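Local coordinates for protein-glutamine deamidase Cif (Burkholderia pseudomallei, PDB 3EIR), which deamidates a single glutamine of host NEDD8 to glutamate, shutting down cullin-RING ubiquitin ligases and arresting the host cell cycle, at residues T130-L135 against R259-E264. Sequence-based numbering, arbitrary orientation.
Sequences TSIEYL and RFASHE
Tyr134 reaches from the loop 130-135 to strand 258-265 and lies between Arg259 and Ala261. Followed outward, its CB sits 3.6 Å above the guanidinium plane of Arg259, near the rim of that group. With CG anti to the carbonyl carbon (chi1 -74°), the ring is carried in beside the strand, with an edge toward the backbone of Phe260. CD2 then meets Arg259 NH2 at 3.4 Å, with ring and guanidinium planes 29° apart. On the other flank CD1 comes 3.5 Å from Phe260 C, and CE1 continues to the methyl of Ala261. That methyl makes a CH-pi contact, its CB 4.0 Å from the Tyr134 centroid and 18° off the normal. The tip, OH, hydrogen-bonds to the Pro129 carbonyl. Ile132 CD1 also touches Ala261 CB, at 4.0 Å. One antiparallel hydrogen-bonded pair ties the backbones: Leu135 N to Phe260 O (2.8 Å) and Phe260 N to Leu135 O (3.1 Å). Leu135 CD1 packs on Phe260 CE1. Strand 258-265 also pairs with strand 152-159, so this lone bridge joins the loop to the sheet of the papain-like fold. Polar bonding across the contact is thus confined to the backbone; the side chains add apolar packing and the flat approach of the Arg259 guanidinium to Tyr134.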
ATOM      1  N   THR A 130      -4.581 -11.000  -0.877  1.00 36.92           N
ATOM      2  CA  THR A 130      -4.371 -11.790  -2.101  1.00 40.38           C
ATOM      3  C   THR A 130      -5.524 -12.757  -2.391  1.00 47.09           C
ATOM      4  O   THR A 130      -5.654 -13.232  -3.510  1.00 57.63           O
ATOM      5  CB  THR A 130      -3.049 -12.590  -2.075  1.00 37.07           C
ATOM      6  OG1 THR A 130      -3.204 -13.764  -1.273  1.00 45.53           O
ATOM      7  CG2 THR A 130      -1.927 -11.751  -1.513  1.00 40.56           C
ATOM      8  N   SER A 131      -6.366 -13.040  -1.397  1.00 46.54           N
ATOM      9  CA  SER A 131      -7.456 -14.000  -1.592  1.00 50.92           C
ATOM     10  C   SER A 131      -8.826 -13.359  -1.726  1.00 52.62           C
ATOM     11  O   SER A 131      -9.768 -13.992  -2.193  1.00 53.88           O
ATOM     12  CB  SER A 131      -7.501 -15.031  -0.457  1.00 46.24           C
ATOM     13  OG  SER A 131      -6.396 -15.909  -0.539  1.00 57.86           O
ATOM     14  N   ILE A 132      -8.957 -12.111  -1.303  1.00 45.63           N
ATOM     15  CA  ILE A 132     -10.278 -11.499  -1.315  1.00 49.03           C
ATOM     16  C   ILE A 132     -10.741 -11.266  -2.740  1.00 47.62           C
ATOM     17  O   ILE A 132      -9.949 -11.322  -3.681  1.00 45.24           O
ATOM     18  CB  ILE A 132     -10.311 -10.180  -0.547  1.00 41.32           C
ATOM     19  CG1 ILE A 132      -9.435  -9.151  -1.255  1.00 36.38           C
ATOM     20  CG2 ILE A 132      -9.879 -10.401   0.903  1.00 38.35           C
ATOM     21  CD1 ILE A 132      -9.317  -7.836  -0.493  1.00 42.07           C
ATOM     22  N   GLU A 133     -12.031 -11.008  -2.898  1.00 41.07           N
ATOM     23  CA  GLU A 133     -12.590 -10.816  -4.222  1.00 49.33           C
ATOM     24  C   GLU A 133     -12.407  -9.376  -4.696  1.00 58.49           C
ATOM     25  O   GLU A 133     -12.582  -8.427  -3.921  1.00 56.55           O
ATOM     26  CB  GLU A 133     -14.066 -11.203  -4.236  1.00 54.75           C
ATOM     27  CG  GLU A 133     -14.597 -11.510  -5.620  1.00 74.29           C
ATOM     28  CD  GLU A 133     -15.944 -12.200  -5.579  1.00 95.40           C
ATOM     29  OE1 GLU A 133     -16.411 -12.518  -4.464  1.00100.00           O
ATOM     30  OE2 GLU A 133     -16.535 -12.425  -6.660  1.00104.89           O
ATOM     31  N   TYR A 134     -12.049  -9.227  -5.969  1.00 58.84           N
ATOM     32  CA  TYR A 134     -11.827  -7.920  -6.574  1.00 56.12           C
ATOM     33  C   TYR A 134     -12.886  -7.638  -7.621  1.00 59.44           C
ATOM     34  O   TYR A 134     -13.338  -8.546  -8.313  1.00 66.88           O
ATOM     35  CB  TYR A 134     -10.441  -7.858  -7.217  1.00 51.82           C
ATOM     36  CG  TYR A 134      -9.316  -7.750  -6.218  1.00 45.42           C
ATOM     37  CD1 TYR A 134      -8.624  -6.552  -6.046  1.00 39.28           C
ATOM     38  CD2 TYR A 134      -8.943  -8.836  -5.436  1.00 39.14           C
ATOM     39  CE1 TYR A 134      -7.595  -6.444  -5.133  1.00 36.26           C
ATOM     40  CE2 TYR A 134      -7.904  -8.732  -4.512  1.00 40.91           C
ATOM     41  CZ  TYR A 134      -7.240  -7.527  -4.366  1.00 42.87           C
ATOM     42  OH  TYR A 134      -6.210  -7.398  -3.455  1.00 46.62           O
ATOM     43  N   LEU A 135     -13.290  -6.379  -7.729  1.00 54.37           N
ATOM     44  CA  LEU A 135     -14.195  -5.963  -8.789  1.00 58.01           C
ATOM     45  C   LEU A 135     -13.338  -5.649 -10.001  1.00 59.16           C
ATOM     46  O   LEU A 135     -12.202  -5.207  -9.854  1.00 56.86           O
ATOM     47  CB  LEU A 135     -14.972  -4.716  -8.368  1.00 61.12           C
ATOM     48  CG  LEU A 135     -15.804  -4.805  -7.086  1.00 61.72           C
ATOM     49  CD1 LEU A 135     -15.878  -3.454  -6.383  1.00 57.60           C
ATOM     50  CD2 LEU A 135     -17.192  -5.336  -7.382  1.00 58.60           C
ATOM     51  N   ARG A 259      -8.199  -3.929 -11.428  1.00 53.91           N
ATOM     52  CA  ARG A 259      -8.947  -4.647 -10.408  1.00 53.54           C
ATOM     53  C   ARG A 259      -8.796  -3.895  -9.103  1.00 48.56           C
ATOM     54  O   ARG A 259      -7.703  -3.436  -8.784  1.00 49.60           O
ATOM     55  CB  ARG A 259      -8.396  -6.068 -10.247  1.00 52.59           C
ATOM     56  CG  ARG A 259      -8.773  -7.019 -11.371  1.00 68.19           C
ATOM     57  CD  ARG A 259      -7.776  -8.166 -11.491  1.00 73.58           C
ATOM     58  NE  ARG A 259      -7.407  -8.718 -10.191  1.00 74.38           N
ATOM     59  CZ  ARG A 259      -8.098  -9.660  -9.554  1.00 75.50           C
ATOM     60  NH1 ARG A 259      -9.204 -10.162 -10.098  1.00 67.22           N
ATOM     61  NH2 ARG A 259      -7.684 -10.103  -8.373  1.00 73.62           N
ATOM     62  N   PHE A 260      -9.885  -3.751  -8.357  1.00 44.89           N
ATOM     63  CA  PHE A 260      -9.797  -3.165  -7.024  1.00 46.84           C
ATOM     64  C   PHE A 260     -10.826  -3.772  -6.074  1.00 48.75           C
ATOM     65  O   PHE A 260     -11.837  -4.337  -6.497  1.00 50.06           O
ATOM     66  CB  PHE A 260      -9.937  -1.639  -7.068  1.00 43.93           C
ATOM     67  CG  PHE A 260     -11.221  -1.163  -7.676  1.00 50.99           C
ATOM     68  CD1 PHE A 260     -12.396  -1.154  -6.936  1.00 53.31           C
ATOM     69  CD2 PHE A 260     -11.257  -0.706  -8.986  1.00 58.37           C
ATOM     70  CE1 PHE A 260     -13.585  -0.707  -7.493  1.00 52.62           C
ATOM     71  CE2 PHE A 260     -12.442  -0.260  -9.548  1.00 60.62           C
ATOM     72  CZ  PHE A 260     -13.607  -0.260  -8.798  1.00 58.28           C
ATOM     73  N   ALA A 261     -10.552  -3.656  -4.785  1.00 43.19           N
ATOM     74  CA  ALA A 261     -11.451  -4.181  -3.769  1.00 47.57           C
ATOM     75  C   ALA A 261     -11.510  -3.192  -2.623  1.00 40.93           C
ATOM     76  O   ALA A 261     -10.474  -2.774  -2.118  1.00 40.60           O
ATOM     77  CB  ALA A 261     -10.945  -5.523  -3.272  1.00 41.97           C
ATOM     78  N   SER A 262     -12.716  -2.805  -2.228  1.00 45.29           N
ATOM     79  CA  SER A 262     -12.889  -1.942  -1.065  1.00 41.00           C
ATOM     80  C   SER A 262     -13.244  -2.776   0.159  1.00 44.82           C
ATOM     81  O   SER A 262     -13.811  -3.873   0.042  1.00 39.12           O
ATOM     82  CB  SER A 262     -13.979  -0.904  -1.303  1.00 38.90           C
ATOM     83  OG  SER A 262     -15.255  -1.513  -1.266  1.00 47.85           O
ATOM     84  N   HIS A 263     -12.911  -2.241   1.327  1.00 39.75           N
ATOM     85  CA  HIS A 263     -13.184  -2.908   2.587  1.00 40.09           C
ATOM     86  C   HIS A 263     -13.430  -1.864   3.677  1.00 42.36           C
ATOM     87  O   HIS A 263     -12.619  -0.966   3.868  1.00 38.78           O
ATOM     88  CB  HIS A 263     -12.005  -3.790   2.973  1.00 34.27           C
ATOM     89  CG  HIS A 263     -12.354  -4.876   3.946  1.00 39.80           C
ATOM     90  ND1 HIS A 263     -12.750  -4.618   5.242  1.00 38.29           N
ATOM     91  CD2 HIS A 263     -12.363  -6.224   3.810  1.00 31.46           C
ATOM     92  CE1 HIS A 263     -12.982  -5.761   5.866  1.00 37.20           C
ATOM     93  NE2 HIS A 263     -12.755  -6.749   5.019  1.00 43.91           N
ATOM     94  N   GLU A 264     -14.551  -1.980   4.381  1.00 45.62           N
ATOM     95  CA  GLU A 264     -14.834  -1.067   5.479  1.00 47.09           C
ATOM     96  C   GLU A 264     -13.788  -1.240   6.572  1.00 41.18           C
ATOM     97  O   GLU A 264     -13.147  -2.291   6.682  1.00 37.82           O
ATOM     98  CB  GLU A 264     -16.251  -1.284   6.034  1.00 43.61           C
ATOM     99  CG  GLU A 264     -16.504  -2.667   6.644  1.00 44.91           C
ATOM    100  CD  GLU A 264     -17.635  -2.660   7.660  1.00 58.97           C
ATOM    101  OE1 GLU A 264     -18.792  -2.391   7.274  1.00 66.52           O
ATOM    102  OE2 GLU A 264     -17.361  -2.928   8.847  1.00 65.06           O
TER